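Local structure of probable intron-encoded endonuclease 1 (Wickerhamomyces canadensis, 6X1J) at residues K161-H166 and K206-F211. The protein cleaves DNA as a LAGLIDADG homing endonuclease that serves the homing of an intron in the mitochondrial 21S rRNA gene. Sequence-based numbering, arbitrary orientation.
Sequences KSLVLH and KDYELF. With nucleotides of chain C.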
loop_
_atom_site.group_PDB
_atom_site.type_symbol
_atom_site.label_atom_id
_atom_site.label_comp_id
_atom_site.label_asym_id
_atom_site.label_seq_id
_atom_site.Cartn_x
_atom_site.Cartn_y
_atom_site.Cartn_z
ATOM N N LYS A 161 -9.741 -3.997 -21.512
ATOM C CA LYS A 161 -9.370 -4.362 -20.104
ATOM C C LYS A 161 -7.974 -3.839 -19.727
ATOM O O LYS A 161 -7.327 -4.418 -18.778
ATOM C CB LYS A 161 -9.400 -5.884 -19.973
ATOM C CG LYS A 161 -10.746 -6.510 -20.278
ATOM C CD LYS A 161 -10.731 -8.025 -20.242
ATOM C CE LYS A 161 -12.078 -8.606 -20.616
ATOM N NZ LYS A 161 -12.382 -9.857 -19.885
ATOM N N SER A 162 -7.503 -2.786 -20.414
ATOM C CA SER A 162 -6.335 -1.981 -19.993
ATOM C C SER A 162 -6.539 -1.500 -18.541
ATOM O O SER A 162 -7.672 -1.170 -18.134
ATOM C CB SER A 162 -6.092 -0.855 -20.958
ATOM O OG SER A 162 -5.698 -1.383 -22.225
ATOM N N LEU A 163 -5.462 -1.535 -17.760
ATOM C CA LEU A 163 -5.414 -1.109 -16.342
ATOM C C LEU A 163 -4.339 -0.038 -16.158
ATOM O O LEU A 163 -3.538 0.170 -17.049
ATOM C CB LEU A 163 -5.105 -2.331 -15.484
ATOM C CG LEU A 163 -6.135 -3.452 -15.591
ATOM C CD1 LEU A 163 -5.612 -4.718 -14.915
ATOM C CD2 LEU A 163 -7.467 -2.999 -14.990
ATOM N N VAL A 164 -4.392 0.629 -15.017
ATOM C CA VAL A 164 -3.507 1.758 -14.655
ATOM C C VAL A 164 -2.984 1.501 -13.236
ATOM O O VAL A 164 -3.756 0.967 -12.388
ATOM C CB VAL A 164 -4.271 3.068 -14.774
ATOM C CG1 VAL A 164 -3.390 4.235 -14.483
ATOM C CG2 VAL A 164 -4.879 3.233 -16.151
ATOM N N LEU A 165 -1.721 1.841 -12.989
ATOM C CA LEU A 165 -1.229 2.161 -11.631
ATOM C C LEU A 165 -0.999 3.665 -11.575
ATOM O O LEU A 165 -0.238 4.214 -12.434
ATOM C CB LEU A 165 0.038 1.353 -11.345
ATOM C CG LEU A 165 -0.179 -0.151 -11.242
ATOM C CD1 LEU A 165 1.113 -0.919 -11.431
ATOM C CD2 LEU A 165 -0.775 -0.510 -9.874
ATOM N N HIS A 166 -1.628 4.316 -10.605
ATOM C CA HIS A 166 -1.579 5.792 -10.448
ATOM C C HIS A 166 -0.333 6.184 -9.657
ATOM O O HIS A 166 -0.419 6.371 -8.420
ATOM C CB HIS A 166 -2.922 6.278 -9.906
ATOM C CG HIS A 166 -4.018 6.131 -10.916
ATOM N ND1 HIS A 166 -4.169 7.023 -11.951
ATOM C CD2 HIS A 166 -4.963 5.187 -11.092
ATOM C CE1 HIS A 166 -5.183 6.659 -12.713
ATOM N NE2 HIS A 166 -5.686 5.525 -12.207
ATOM N N LYS A 206 -3.743 -6.543 -23.758
ATOM C CA LYS A 206 -3.186 -7.877 -24.091
ATOM C C LYS A 206 -2.359 -8.387 -22.901
ATOM O O LYS A 206 -2.044 -9.600 -22.925
ATOM C CB LYS A 206 -2.367 -7.798 -25.377
ATOM C CG LYS A 206 -0.996 -7.153 -25.278
ATOM C CD LYS A 206 -0.407 -6.911 -26.654
ATOM C CE LYS A 206 1.091 -6.752 -26.666
ATOM N NZ LYS A 206 1.494 -5.506 -25.986
ATOM N N ASP A 207 -2.059 -7.542 -21.893
ATOM C CA ASP A 207 -1.453 -8.023 -20.611
ATOM C C ASP A 207 -2.527 -8.454 -19.601
ATOM O O ASP A 207 -2.155 -8.986 -18.527
ATOM C CB ASP A 207 -0.555 -6.973 -19.953
ATOM C CG ASP A 207 0.818 -6.908 -20.574
ATOM O OD1 ASP A 207 1.160 -7.875 -21.296
ATOM O OD2 ASP A 207 1.516 -5.893 -20.344
ATOM N N TYR A 208 -3.814 -8.303 -19.908
ATOM C CA TYR A 208 -4.883 -8.495 -18.877
ATOM C C TYR A 208 -4.866 -9.902 -18.278
ATOM O O TYR A 208 -4.890 -9.973 -17.063
ATOM C CB TYR A 208 -6.304 -8.260 -19.388
ATOM C CG TYR A 208 -7.323 -8.454 -18.295
ATOM C CD1 TYR A 208 -7.527 -7.476 -17.337
ATOM C CD2 TYR A 208 -8.040 -9.630 -18.179
ATOM C CE1 TYR A 208 -8.452 -7.643 -16.320
ATOM C CE2 TYR A 208 -8.962 -9.819 -17.159
ATOM C CZ TYR A 208 -9.180 -8.814 -16.228
ATOM O OH TYR A 208 -10.077 -8.976 -15.201
ATOM N N GLU A 209 -4.847 -10.976 -19.085
ATOM C CA GLU A 209 -4.914 -12.370 -18.570
ATOM C C GLU A 209 -3.696 -12.621 -17.669
ATOM O O GLU A 209 -3.901 -13.140 -16.566
ATOM C CB GLU A 209 -5.073 -13.411 -19.684
ATOM C CG GLU A 209 -6.518 -13.598 -20.177
ATOM C CD GLU A 209 -7.637 -13.738 -19.138
ATOM O OE1 GLU A 209 -7.620 -14.708 -18.338
ATOM O OE2 GLU A 209 -8.547 -12.874 -19.132
ATOM N N LEU A 210 -2.516 -12.122 -18.050
ATOM C CA LEU A 210 -1.248 -12.312 -17.303
ATOM C C LEU A 210 -1.385 -11.618 -15.949
ATOM O O LEU A 210 -1.165 -12.286 -14.923
ATOM C CB LEU A 210 -0.065 -11.743 -18.104
ATOM C CG LEU A 210 1.276 -11.639 -17.359
ATOM C CD1 LEU A 210 1.696 -12.995 -16.817
ATOM C CD2 LEU A 210 2.366 -11.096 -18.272
ATOM N N PHE A 211 -1.755 -10.335 -15.958
ATOM C CA PHE A 211 -1.800 -9.491 -14.740
ATOM C C PHE A 211 -2.798 -10.109 -13.768
ATOM O O PHE A 211 -2.455 -10.469 -12.635
ATOM C CB PHE A 211 -2.182 -8.065 -15.084
ATOM C CG PHE A 211 -2.016 -7.105 -13.941
ATOM C CD1 PHE A 211 -0.767 -6.605 -13.614
ATOM C CD2 PHE A 211 -3.102 -6.702 -13.198
ATOM C CE1 PHE A 211 -0.612 -5.683 -12.587
ATOM C CE2 PHE A 211 -2.946 -5.803 -12.147
ATOM C CZ PHE A 211 -1.708 -5.272 -11.866
ATOM P P DC C 17 -4.635 6.679 -5.803
ATOM O OP1 DC C 17 -4.573 6.703 -4.323
ATOM O OP2 DC C 17 -3.381 6.384 -6.555
ATOM O "O5'" DC C 17 -5.805 5.668 -6.204
ATOM C "C5'" DC C 17 -6.241 5.332 -7.555
ATOM C "C4'" DC C 17 -7.693 5.727 -7.735
ATOM O "O4'" DC C 17 -7.825 7.144 -8.044
ATOM C "C3'" DC C 17 -8.530 4.978 -8.774
ATOM O "O3'" DC C 17 -9.762 4.569 -8.128
ATOM C "C2'" DC C 17 -8.702 6.008 -9.876
ATOM C "C1'" DC C 17 -8.700 7.329 -9.145
ATOM N N1 DC C 17 -8.216 8.497 -9.934
ATOM C C2 DC C 17 -8.896 9.729 -9.870
ATOM O O2 DC C 17 -9.923 9.823 -9.177
ATOM N N3 DC C 17 -8.416 10.785 -10.567
ATOM C C4 DC C 17 -7.289 10.663 -11.269
ATOM N N4 DC C 17 -6.864 11.723 -11.961
ATOM C C5 DC C 17 -6.570 9.436 -11.331
ATOM C C6 DC C 17 -7.052 8.396 -10.635
#
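Lys161 lays its aliphatic chain over one face of the Tyr208 ring, a CH-pi contact in which CD sits 3.9 Å from the ring centroid and 18° off the normal. With CG anti to the carbonyl carbon (chi1 -60°) and the next two torsions extended, the methylenes run across the ring, CB lying 3.6 Å from Tyr208 CD1. A long chain suits this partly exposed place: its carbons cover an aromatic face while NZ reaches onward, staying 4.9 Å from Glu209 OE2, too far to pair. Tyrosine also supplies a hydroxyl, hydrogen-bonded to Leu227 O.

Leu163 touches two aromatic residues one helical turn apart, obliquely, with its CD1 methyl, 3.6 Å from Phe211 CD2 and 4.1 Å from Tyr208 CD1; the branch of a leucine lets one methyl reach both. Both rings stand anti to their backbone N (chi1 -170° for Phe211), which sends their broad apolar surface from the helix toward the strand; Phe211 also meets Phe145 edge-to-face.

At the far end, the flat imidazole of His166 turns one face to the base of DC17 of chain C (CE1 to C6, 3.3 Å) and the other to Val164 CG1, while ND1 is hydrogen-bonded to Gln168 NE2, which probably limits rotation of the ring. Replacing it with an alanine is likely to open a gap between the cytosine base and Val164.

No hydrogen bond joins the two segments; hydrophobic packing seats helix 208-215 against strand 163-165 of the helix-backed, DNA-binding antiparallel sheet characteristic of a LAGLIDADG fold.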